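Local atomic coordinates of nucleosome assembly protein (PDB entry 5X7V), a protein that probably acts as a histone chaperone of the nucleosome assembly protein family in the malaria parasite Plasmodium falciparum, binding histones for chromatin assembly. Residues Tyr91-Phe95 with Asp171-Arg177; Met85-Ser90 with His113-Asp117. All blocks are in the same frame, centred on the assembly; numbering follows the deposited sequence.

Contact 1: Tyr91-Phe95 with Asp171-Arg177; sequences YKITF and DVGELIR
I93 and F95 of strand 91-97 pack on I176, and I93 also on G173, at the start of helix 172-180, which lies across one face of the antiparallel sheet. The strand and helix segments run nearly perpendicular, at 97°, with their axes 9.8 Å apart at closest approach. The extended I93 side chain ends in CD1, which lies 3.7 Å from CA of G173 and 3.9 Å from CD1 of I176. The same I176 CD1 lies 4.3 Å from CZ of F95, so one methyl of the helix bridges two side chains of the strand. G173, with no side chain, presents bare backbone to the strand; Y91 OH lies 3.5 Å from G173 C.

Y91 supplies the aromatic and polar part. With chi1 at 67°, its CG sits between the backbone N and the carbonyl carbon, which turns the ring toward the helix, with CD1 near R177 and OH near G173. CD of R177 lies over one ring face. The E174 carboxylate, its plane turned 63° from the ring, places OE2 3.1 Å from Y91 OH.

Within the helix, the other oxygen, E174 OE1, forms a weak salt bridge with R177, whose NE and NH2 both donate to it. At the N-cap, D171 OD1 accepts a weak bond from E174 N.

The chemistry is therefore divided: hydrocarbon contacts fill the buried middle, while the paired charges of E174 and R177 border the tyrosine. Their pairing may offset part of the cost of holding a carboxylate beside a buried ring, and R177 may favour its ionised form.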
loop_
_atom_site.group_PDB
_atom_site.type_symbol
_atom_site.label_atom_id
_atom_site.label_comp_id
_atom_site.label_asym_id
_atom_site.label_seq_id
_atom_site.Cartn_x
_atom_site.Cartn_y
_atom_site.Cartn_z
ATOM N N TYR A 91 6.704 -12.185 5.118
ATOM C CA TYR A 91 7.872 -11.627 5.813
ATOM C C TYR A 91 8.201 -12.243 7.182
ATOM O O TYR A 91 7.372 -12.896 7.824
ATOM C CB TYR A 91 7.688 -10.140 6.002
ATOM C CG TYR A 91 6.567 -9.780 6.952
ATOM C CD1 TYR A 91 5.244 -9.795 6.538
ATOM C CD2 TYR A 91 6.837 -9.391 8.257
ATOM C CE1 TYR A 91 4.221 -9.442 7.400
ATOM C CE2 TYR A 91 5.820 -9.037 9.123
ATOM C CZ TYR A 91 4.513 -9.064 8.688
ATOM O OH TYR A 91 3.504 -8.709 9.557
ATOM N N LYS A 92 9.425 -11.979 7.624
ATOM C CA LYS A 92 9.964 -12.513 8.864
ATOM C C LYS A 92 10.694 -11.398 9.632
ATOM O O LYS A 92 11.669 -10.821 9.138
ATOM C CB LYS A 92 10.913 -13.671 8.560
ATOM C CG LYS A 92 11.198 -14.571 9.729
ATOM C CD LYS A 92 12.651 -15.007 9.752
ATOM C CE LYS A 92 13.036 -15.800 8.520
ATOM N NZ LYS A 92 12.568 -17.241 8.602
ATOM N N ILE A 93 10.229 -11.078 10.834
ATOM C CA ILE A 93 10.894 -10.050 11.623
ATOM C C ILE A 93 11.617 -10.679 12.812
ATOM O O ILE A 93 11.089 -11.569 13.475
ATOM C CB ILE A 93 9.913 -8.988 12.105
ATOM C CG1 ILE A 93 9.303 -8.245 10.924
ATOM C CG2 ILE A 93 10.603 -7.989 12.965
ATOM C CD1 ILE A 93 8.251 -7.257 11.339
ATOM N N THR A 94 12.832 -10.201 13.064
ATOM C CA THR A 94 13.759 -10.818 13.995
ATOM C C THR A 94 14.287 -9.783 15.000
ATOM O O THR A 94 14.910 -8.796 14.625
ATOM C CB THR A 94 14.929 -11.485 13.214
ATOM O OG1 THR A 94 14.409 -12.480 12.325
ATOM C CG2 THR A 94 15.951 -12.123 14.144
ATOM N N PHE A 95 14.013 -10.018 16.281
ATOM C CA PHE A 95 14.493 -9.158 17.371
ATOM C C PHE A 95 15.696 -9.803 18.053
ATOM O O PHE A 95 15.592 -10.911 18.553
ATOM C CB PHE A 95 13.393 -8.910 18.415
ATOM C CG PHE A 95 12.254 -8.052 17.925
ATOM C CD1 PHE A 95 11.656 -8.283 16.700
ATOM C CD2 PHE A 95 11.748 -7.038 18.717
ATOM C CE1 PHE A 95 10.616 -7.505 16.277
ATOM C CE2 PHE A 95 10.698 -6.256 18.283
ATOM C CZ PHE A 95 10.140 -6.490 17.064
ATOM N N ASP A 171 -0.846 -4.359 14.806
ATOM C CA ASP A 171 0.053 -5.203 14.033
ATOM C C ASP A 171 1.464 -4.596 13.958
ATOM O O ASP A 171 1.773 -3.825 13.039
ATOM C CB ASP A 171 -0.512 -5.399 12.632
ATOM C CG ASP A 171 -0.005 -6.659 11.979
ATOM O OD1 ASP A 171 1.068 -7.150 12.404
ATOM O OD2 ASP A 171 -0.692 -7.159 11.054
ATOM N N VAL A 172 2.299 -4.943 14.940
ATOM C CA VAL A 172 3.666 -4.419 15.051
ATOM C C VAL A 172 4.465 -4.842 13.832
ATOM O O VAL A 172 5.304 -4.095 13.334
ATOM C CB VAL A 172 4.380 -4.901 16.346
ATOM C CG1 VAL A 172 5.814 -4.406 16.389
ATOM C CG2 VAL A 172 3.632 -4.426 17.569
ATOM N N GLY A 173 4.163 -6.039 13.343
ATOM C CA GLY A 173 4.715 -6.521 12.092
ATOM C C GLY A 173 4.436 -5.616 10.913
ATOM O O GLY A 173 5.358 -5.211 10.212
ATOM N N GLU A 174 3.170 -5.277 10.704
ATOM C CA GLU A 174 2.789 -4.522 9.522
ATOM C C GLU A 174 3.243 -3.096 9.605
ATOM O O GLU A 174 3.674 -2.540 8.613
ATOM C CB GLU A 174 1.286 -4.565 9.304
ATOM C CG GLU A 174 0.829 -5.831 8.617
ATOM C CD GLU A 174 1.538 -6.086 7.297
ATOM O OE1 GLU A 174 1.370 -5.255 6.379
ATOM O OE2 GLU A 174 2.256 -7.110 7.185
ATOM N N LEU A 175 3.133 -2.495 10.783
ATOM C CA LEU A 175 3.595 -1.128 10.960
ATOM C C LEU A 175 5.089 -1.066 10.685
ATOM O O LEU A 175 5.559 -0.122 10.071
ATOM C CB LEU A 175 3.311 -0.607 12.368
ATOM C CG LEU A 175 1.929 -0.697 13.006
ATOM C CD1 LEU A 175 2.092 -0.342 14.461
ATOM C CD2 LEU A 175 0.894 0.208 12.345
ATOM N N ILE A 176 5.831 -2.077 11.131
ATOM C CA ILE A 176 7.268 -2.107 10.868
ATOM C C ILE A 176 7.530 -2.176 9.371
ATOM O O ILE A 176 8.211 -1.314 8.823
ATOM C CB ILE A 176 7.980 -3.291 11.542
ATOM C CG1 ILE A 176 8.250 -3.021 13.013
ATOM C CG2 ILE A 176 9.318 -3.482 10.938
ATOM C CD1 ILE A 176 8.777 -4.247 13.720
ATOM N N ARG A 177 6.978 -3.201 8.725
ATOM C CA ARG A 177 7.168 -3.423 7.290
ATOM C C ARG A 177 6.796 -2.209 6.466
ATOM O O ARG A 177 7.584 -1.762 5.646
ATOM C CB ARG A 177 6.339 -4.629 6.806
ATOM C CG ARG A 177 6.528 -4.980 5.312
ATOM C CD ARG A 177 5.591 -6.142 4.852
ATOM N NE ARG A 177 4.212 -5.704 4.559
ATOM C CZ ARG A 177 3.828 -5.109 3.422
ATOM N NH1 ARG A 177 4.706 -4.858 2.448
ATOM N NH2 ARG A 177 2.561 -4.752 3.255
#

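Contact 2: Met85-Ser90 with His113-Asp117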
loop_
_atom_site.group_PDB
_atom_site.type_symbol
_atom_site.label_atom_id
_atom_site.label_comp_id
_atom_site.label_asym_id
_atom_site.label_seq_id
_atom_site.Cartn_x
_atom_site.Cartn_y
_atom_site.Cartn_z
ATOM N N MET A 85 9.476 -12.574 0.561
ATOM C CA MET A 85 10.023 -13.916 0.411
ATOM C C MET A 85 9.118 -14.706 -0.527
ATOM O O MET A 85 9.568 -15.388 -1.454
ATOM C CB MET A 85 10.132 -14.603 1.769
ATOM C CG MET A 85 10.622 -13.683 2.896
ATOM S SD MET A 85 10.336 -14.462 4.505
ATOM C CE MET A 85 8.582 -14.824 4.365
ATOM N N ASP A 86 7.825 -14.607 -0.244
ATOM C CA ASP A 86 6.783 -14.962 -1.184
ATOM C C ASP A 86 6.508 -13.773 -2.076
ATOM O O ASP A 86 6.890 -12.642 -1.769
ATOM C CB ASP A 86 5.508 -15.371 -0.460
ATOM C CG ASP A 86 5.678 -16.662 0.302
ATOM O OD1 ASP A 86 6.664 -17.384 0.010
ATOM O OD2 ASP A 86 4.841 -16.962 1.188
ATOM N N ASN A 87 5.844 -14.046 -3.188
ATOM C CA ASN A 87 5.236 -13.010 -4.001
ATOM C C ASN A 87 3.792 -12.768 -3.524
ATOM O O ASN A 87 2.882 -12.530 -4.315
ATOM C CB ASN A 87 5.277 -13.428 -5.462
ATOM C CG ASN A 87 5.696 -12.321 -6.353
ATOM O OD1 ASN A 87 5.213 -11.189 -6.220
ATOM N ND2 ASN A 87 6.656 -12.608 -7.240
ATOM N N ASN A 88 3.606 -12.826 -2.207
ATOM C CA ASN A 88 2.286 -12.884 -1.606
ATOM C C ASN A 88 2.188 -12.003 -0.385
ATOM O O ASN A 88 1.179 -12.008 0.318
ATOM C CB ASN A 88 1.964 -14.326 -1.235
ATOM C CG ASN A 88 1.750 -15.194 -2.452
ATOM O OD1 ASN A 88 2.666 -15.883 -2.899
ATOM N ND2 ASN A 88 0.520 -15.221 -2.950
ATOM N N GLY A 89 3.256 -11.249 -0.136
ATOM C CA GLY A 89 3.333 -10.365 1.009
ATOM C C GLY A 89 3.845 -11.098 2.220
ATOM O O GLY A 89 3.363 -10.898 3.303
ATOM N N SER A 90 4.821 -11.969 2.046
ATOM C CA SER A 90 5.313 -12.726 3.185
ATOM C C SER A 90 6.528 -12.043 3.797
ATOM O O SER A 90 7.290 -11.400 3.070
ATOM C CB SER A 90 5.665 -14.160 2.778
ATOM O OG SER A 90 4.514 -14.938 2.542
ATOM N N HIS A 113 7.590 -15.274 11.874
ATOM C CA HIS A 113 7.544 -15.483 10.440
ATOM C C HIS A 113 6.071 -15.602 10.043
ATOM O O HIS A 113 5.322 -16.385 10.616
ATOM C CB HIS A 113 8.375 -16.725 10.080
ATOM C CG HIS A 113 8.372 -17.083 8.630
ATOM N ND1 HIS A 113 9.130 -18.115 8.118
ATOM C CD2 HIS A 113 7.689 -16.562 7.583
ATOM C CE1 HIS A 113 8.919 -18.209 6.817
ATOM N NE2 HIS A 113 8.044 -17.279 6.468
ATOM N N VAL A 114 5.667 -14.806 9.062
ATOM C CA VAL A 114 4.260 -14.639 8.705
ATOM C C VAL A 114 3.959 -14.882 7.223
ATOM O O VAL A 114 4.723 -14.439 6.358
ATOM C CB VAL A 114 3.808 -13.209 9.072
ATOM C CG1 VAL A 114 2.401 -12.945 8.605
ATOM C CG2 VAL A 114 3.963 -12.984 10.566
ATOM N N THR A 115 2.854 -15.565 6.920
ATOM C CA THR A 115 2.378 -15.598 5.538
ATOM C C THR A 115 0.958 -15.099 5.444
ATOM O O THR A 115 0.358 -14.736 6.446
ATOM C CB THR A 115 2.425 -17.007 4.913
ATOM O OG1 THR A 115 1.549 -17.882 5.629
ATOM C CG2 THR A 115 3.843 -17.555 4.944
ATOM N N PHE A 116 0.446 -15.077 4.214
ATOM C CA PHE A 116 -0.956 -14.759 3.900
ATOM C C PHE A 116 -1.506 -15.759 2.871
ATOM O O PHE A 116 -0.758 -16.243 1.998
ATOM C CB PHE A 116 -1.100 -13.322 3.365
ATOM C CG PHE A 116 -0.587 -12.274 4.304
ATOM C CD1 PHE A 116 -1.442 -11.633 5.180
ATOM C CD2 PHE A 116 0.758 -11.940 4.332
ATOM C CE1 PHE A 116 -0.959 -10.664 6.067
ATOM C CE2 PHE A 116 1.240 -10.983 5.226
ATOM C CZ PHE A 116 0.388 -10.344 6.083
ATOM N N ASP A 117 -2.784 -16.090 3.059
ATOM C CA ASP A 117 -3.521 -17.030 2.225
ATOM C C ASP A 117 -4.617 -16.310 1.451
ATOM O O ASP A 117 -4.426 -15.989 0.277
ATOM C CB ASP A 117 -4.125 -18.145 3.080
ATOM C CG ASP A 117 -4.000 -19.510 2.430
ATOM O OD1 ASP A 117 -4.018 -19.580 1.183
ATOM O OD2 ASP A 117 -3.886 -20.512 3.166
#
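Within the four-stranded antiparallel sheet of the NAP-family domain, strands 76-82 and 91-97 form a β-hairpin, and residues 85-90 of its connecting loop fold against the end of the neighbouring strand 109-116. Segments 85-90 and 113-117 are closest at S90 and T115, whose CA atoms are 4.7 Å apart; side chains and backbone both take part, S90 CA for instance lying against the carbonyl O of V114.

At one end, M85 meets H113. The thioether bends at chi3 (-54°), which turns the terminal methyl toward the imidazole: CE lies 3.3 Å from H113 NE2, and SD is 4.7 Å from the ring centroid. The sulfur sits 34° off the ring normal, an oblique Met-aromatic approach. The far nitrogen of this ring, H113 ND1, is hydrogen-bonded to E125 on strand 121-126, a tether that probably restricts rotation of the imidazole.

F116, at the other end, points toward the loop, and its CB lies 4.0 Å from O of N88. G89 beside it turns the loop with a positive phi (87°), a conformation readily open to glycine.

Between these ends, S90 OG and D86 OD2 lie close within the loop, modelled as a hydrogen bond but too short to be trusted in detail, and both lean on the methyl of T115. D86 OD2 is 3.9 Å from T115 CG2, and S90 OG packs against that same CG2 at 3.6 Å.

Contact 1 lies in the core, its centre about 1 Å from the centre of the chain; contact 2 is partly buried, about 12 Å from that centre. Both hold the same sheet, since 91-97 and 109-116 are neighbouring strands. Contact 1 fixes a helix across a sheet face, whereas contact 2 joins a connecting loop to a strand end. The first combines isoleucine and phenylalanine packing with a tyrosine set beside glycine backbone and a Glu-Arg pair; the second mixes a thioether, an imidazole and small polar groups. Y91 couples them: its backbone O is 2.8 Å from V114 N, a probable hydrogen bond, and its ring side chain also touches F116.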